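Local coordinates for protein allantoin racemase (Pseudomonas fluorescens, PDB 5LG5) that racemizes allantoin, interconverting its two enantiomers, and probably acts as a hydantoin racemase of the HyuE family, at residues 176-181 against 198-203. Residues are numbered along the deposited sequence; the frame is centred on the assembly and turned at random.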
ATOM      1  N   ILE E 176      13.658  -1.645  19.826  1.00  9.69           N
ATOM      2  CA  ILE E 176      13.562  -0.204  19.951  1.00  9.80           C
ATOM      3  C   ILE E 176      14.703   0.451  19.208  1.00 11.78           C
ATOM      4  O   ILE E 176      15.845   0.024  19.330  1.00 11.48           O
ATOM      5  CB  ILE E 176      13.615   0.245  21.415  1.00 10.79           C
ATOM      6  CG1 ILE E 176      12.476  -0.408  22.208  1.00  7.37           C
ATOM      7  CG2 ILE E 176      13.544   1.745  21.486  1.00 10.34           C
ATOM      8  CD1 ILE E 176      11.076   0.060  21.803  1.00 11.09           C
ATOM      9  N   CYS E 177      14.388   1.463  18.404  1.00 12.46           N
ATOM     10  CA  CYS E 177      15.412   2.315  17.807  1.00 12.78           C
ATOM     11  C   CYS E 177      15.456   3.659  18.506  1.00 10.70           C
ATOM     12  O   CYS E 177      14.416   4.276  18.722  1.00 12.35           O
ATOM     13  CB  CYS E 177      15.147   2.539  16.304  1.00 15.08           C
ATOM     14  SG  CYS E 177      15.213   1.052  15.283  1.00 11.24           S
ATOM     15  N   LEU E 178      16.654   4.099  18.873  1.00 12.25           N
ATOM     16  CA  LEU E 178      16.841   5.467  19.347  1.00 16.50           C
ATOM     17  C   LEU E 178      16.508   6.420  18.208  1.00 18.88           C
ATOM     18  O   LEU E 178      16.966   6.225  17.080  1.00 22.06           O
ATOM     19  CB  LEU E 178      18.282   5.674  19.802  1.00 19.89           C
ATOM     20  CG  LEU E 178      18.672   4.715  20.930  1.00 18.23           C
ATOM     21  CD1 LEU E 178      20.048   5.060  21.487  1.00 22.33           C
ATOM     22  CD2 LEU E 178      17.623   4.730  22.027  1.00 12.97           C
ATOM     23  N   GLY E 179      15.716   7.449  18.489  1.00 19.95           N
ATOM     24  CA  GLY E 179      15.205   8.294  17.419  1.00 23.67           C
ATOM     25  C   GLY E 179      15.734   9.704  17.522  1.00 27.55           C
ATOM     26  O   GLY E 179      15.030  10.676  17.209  1.00 27.16           O
ATOM     27  N   CYS E 180      16.963   9.808  18.021  1.00 29.51           N
ATOM     28  CA  CYS E 180      17.701  11.066  18.024  1.00 29.90           C
ATOM     29  C   CYS E 180      19.214  10.821  18.090  1.00 28.38           C
ATOM     30  O   CYS E 180      19.677   9.906  18.787  1.00 26.87           O
ATOM     31  CB  CYS E 180      17.235  11.956  19.182  1.00 29.46           C
ATOM     32  SG  CYS E 180      18.080  13.549  19.248  1.00 40.03           S
ATOM     33  N   GLY E 181      19.981  11.606  17.336  1.00 26.36           N
ATOM     34  CA  GLY E 181      21.434  11.487  17.351  1.00 24.85           C
ATOM     35  C   GLY E 181      22.012  11.716  18.743  1.00 27.42           C
ATOM     36  O   GLY E 181      22.983  11.071  19.147  1.00 30.08           O
ATOM     37  N   VAL E 198      17.934  -2.870  21.616  1.00 13.54           N
ATOM     38  CA  VAL E 198      17.790  -1.450  21.336  1.00 13.57           C
ATOM     39  C   VAL E 198      18.886  -1.063  20.375  1.00 15.23           C
ATOM     40  O   VAL E 198      20.054  -1.364  20.606  1.00 15.69           O
ATOM     41  CB  VAL E 198      17.885  -0.588  22.608  1.00 14.61           C
ATOM     42  CG1 VAL E 198      17.673   0.875  22.266  1.00 17.02           C
ATOM     43  CG2 VAL E 198      16.853  -1.033  23.623  1.00 16.70           C
ATOM     44  N   VAL E 199      18.512  -0.420  19.276  1.00 13.00           N
ATOM     45  CA  VAL E 199      19.500  -0.079  18.270  1.00 11.24           C
ATOM     46  C   VAL E 199      19.832   1.406  18.332  1.00  9.71           C
ATOM     47  O   VAL E 199      18.945   2.249  18.369  1.00 10.84           O
ATOM     48  CB  VAL E 199      19.030  -0.474  16.862  1.00  9.92           C
ATOM     49  CG1 VAL E 199      20.110  -0.170  15.843  1.00  8.98           C
ATOM     50  CG2 VAL E 199      18.706  -1.956  16.829  1.00  9.82           C
ATOM     51  N   ASP E 200      21.125   1.698  18.388  1.00 10.29           N
ATOM     52  CA  ASP E 200      21.641   3.052  18.326  1.00 13.08           C
ATOM     53  C   ASP E 200      22.048   3.289  16.881  1.00 10.83           C
ATOM     54  O   ASP E 200      23.000   2.666  16.394  1.00  9.55           O
ATOM     55  CB  ASP E 200      22.865   3.194  19.250  1.00 14.14           C
ATOM     56  CG  ASP E 200      23.425   4.618  19.292  1.00 15.29           C
ATOM     57  OD1 ASP E 200      22.963   5.500  18.532  1.00 15.83           O
ATOM     58  OD2 ASP E 200      24.382   4.842  20.064  1.00 23.08           O
ATOM     59  N   GLY E 201      21.330   4.186  16.207  1.00 11.39           N
ATOM     60  CA  GLY E 201      21.578   4.476  14.805  1.00 11.07           C
ATOM     61  C   GLY E 201      23.005   4.909  14.546  1.00 11.03           C
ATOM     62  O   GLY E 201      23.566   4.656  13.483  1.00 12.40           O
ATOM     63  N   VAL E 202      23.607   5.584  15.512  1.00 10.55           N
ATOM     64  CA  VAL E 202      24.983   6.005  15.328  1.00 12.94           C
ATOM     65  C   VAL E 202      25.936   4.814  15.168  1.00 12.27           C
ATOM     66  O   VAL E 202      26.705   4.757  14.210  1.00 12.37           O
ATOM     67  CB  VAL E 202      25.452   6.890  16.479  1.00 13.43           C
ATOM     68  CG1 VAL E 202      26.964   7.118  16.385  1.00 16.31           C
ATOM     69  CG2 VAL E 202      24.691   8.206  16.444  1.00 13.62           C
ATOM     70  N   THR E 203      25.890   3.873  16.106  1.00  9.02           N
ATOM     71  CA  THR E 203      26.794   2.739  16.054  1.00 11.24           C
ATOM     72  C   THR E 203      26.379   1.770  14.974  1.00 10.51           C
ATOM     73  O   THR E 203      27.220   1.135  14.349  1.00 10.52           O
ATOM     74  CB  THR E 203      26.915   2.022  17.404  1.00 12.04           C
ATOM     75  OG1 THR E 203      25.604   1.666  17.875  1.00 11.48           O
ATOM     76  CG2 THR E 203      27.612   2.932  18.419  1.00 13.62           C
TER
HETATM   77  O   HOH W   1      19.539   6.266  16.402  1.00 20.96           O
HETATM   78  O   HOH W   2      21.292   7.734  17.931  1.00 16.64           O
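Asp200 OD1 is gripped by two donors, one of them a water that ties it to the loop that follows strand 175-179: this water gives one hydrogen to Asp200 OD1 and the other to the carbonyl oxygen of Cys180. The second donor is Val202 N, 3.1 Å from Asp200 OD1, which arrives from above the carboxylate, 56° out of its plane. With CG anti to the backbone N (chi1 -177°), Asp200 brings its carboxylate over the start of helix 201-214 as an N-cap; OD2 meanwhile accepts from the backbone of Gly185, and this double engagement holds the group against rotation. A second water continues the bridge where the strands part, donating to Leu178 O at 2.7 Å and accepting from Gly201 N. Further back, the two strands pair directly. Val199 N reaches Ile176 O at 2.7 Å, and Leu178 N meets Val199 O at 3.0 Å in a nearly straight bond (170° at the hydrogen). Parallel bridges pair Ile176 with Val198 and Cys177 with Val199, closing the beta-alpha-beta unit of strand 175-179, helix 187-194 and strand 198-199, one edge of a four-stranded parallel sheet in the racemase fold. Cys177 and Val199 face helix 95-103, while Val198 turns to the other face, against helix 187-194. Leu178 links strand and cap: CG, anti to the carbonyl carbon, turns the branch toward strand 198-199, where it crosses Val198 at about a right angle, CD2 lying 3.9 Å from Val198 CG1 and CD1 resting 4.1 Å from Asp200 CB; the side chain also packs on Ile190 of helix 187-194. With Leu178 cut back to an alanine, Val198 CG1 and Asp200 CB are likely to lose their packing partner and a gap to open beside Ile190. On the Ile176 side, CB meets Val198 CG2 at 4.1 Å, directly across the first bridge.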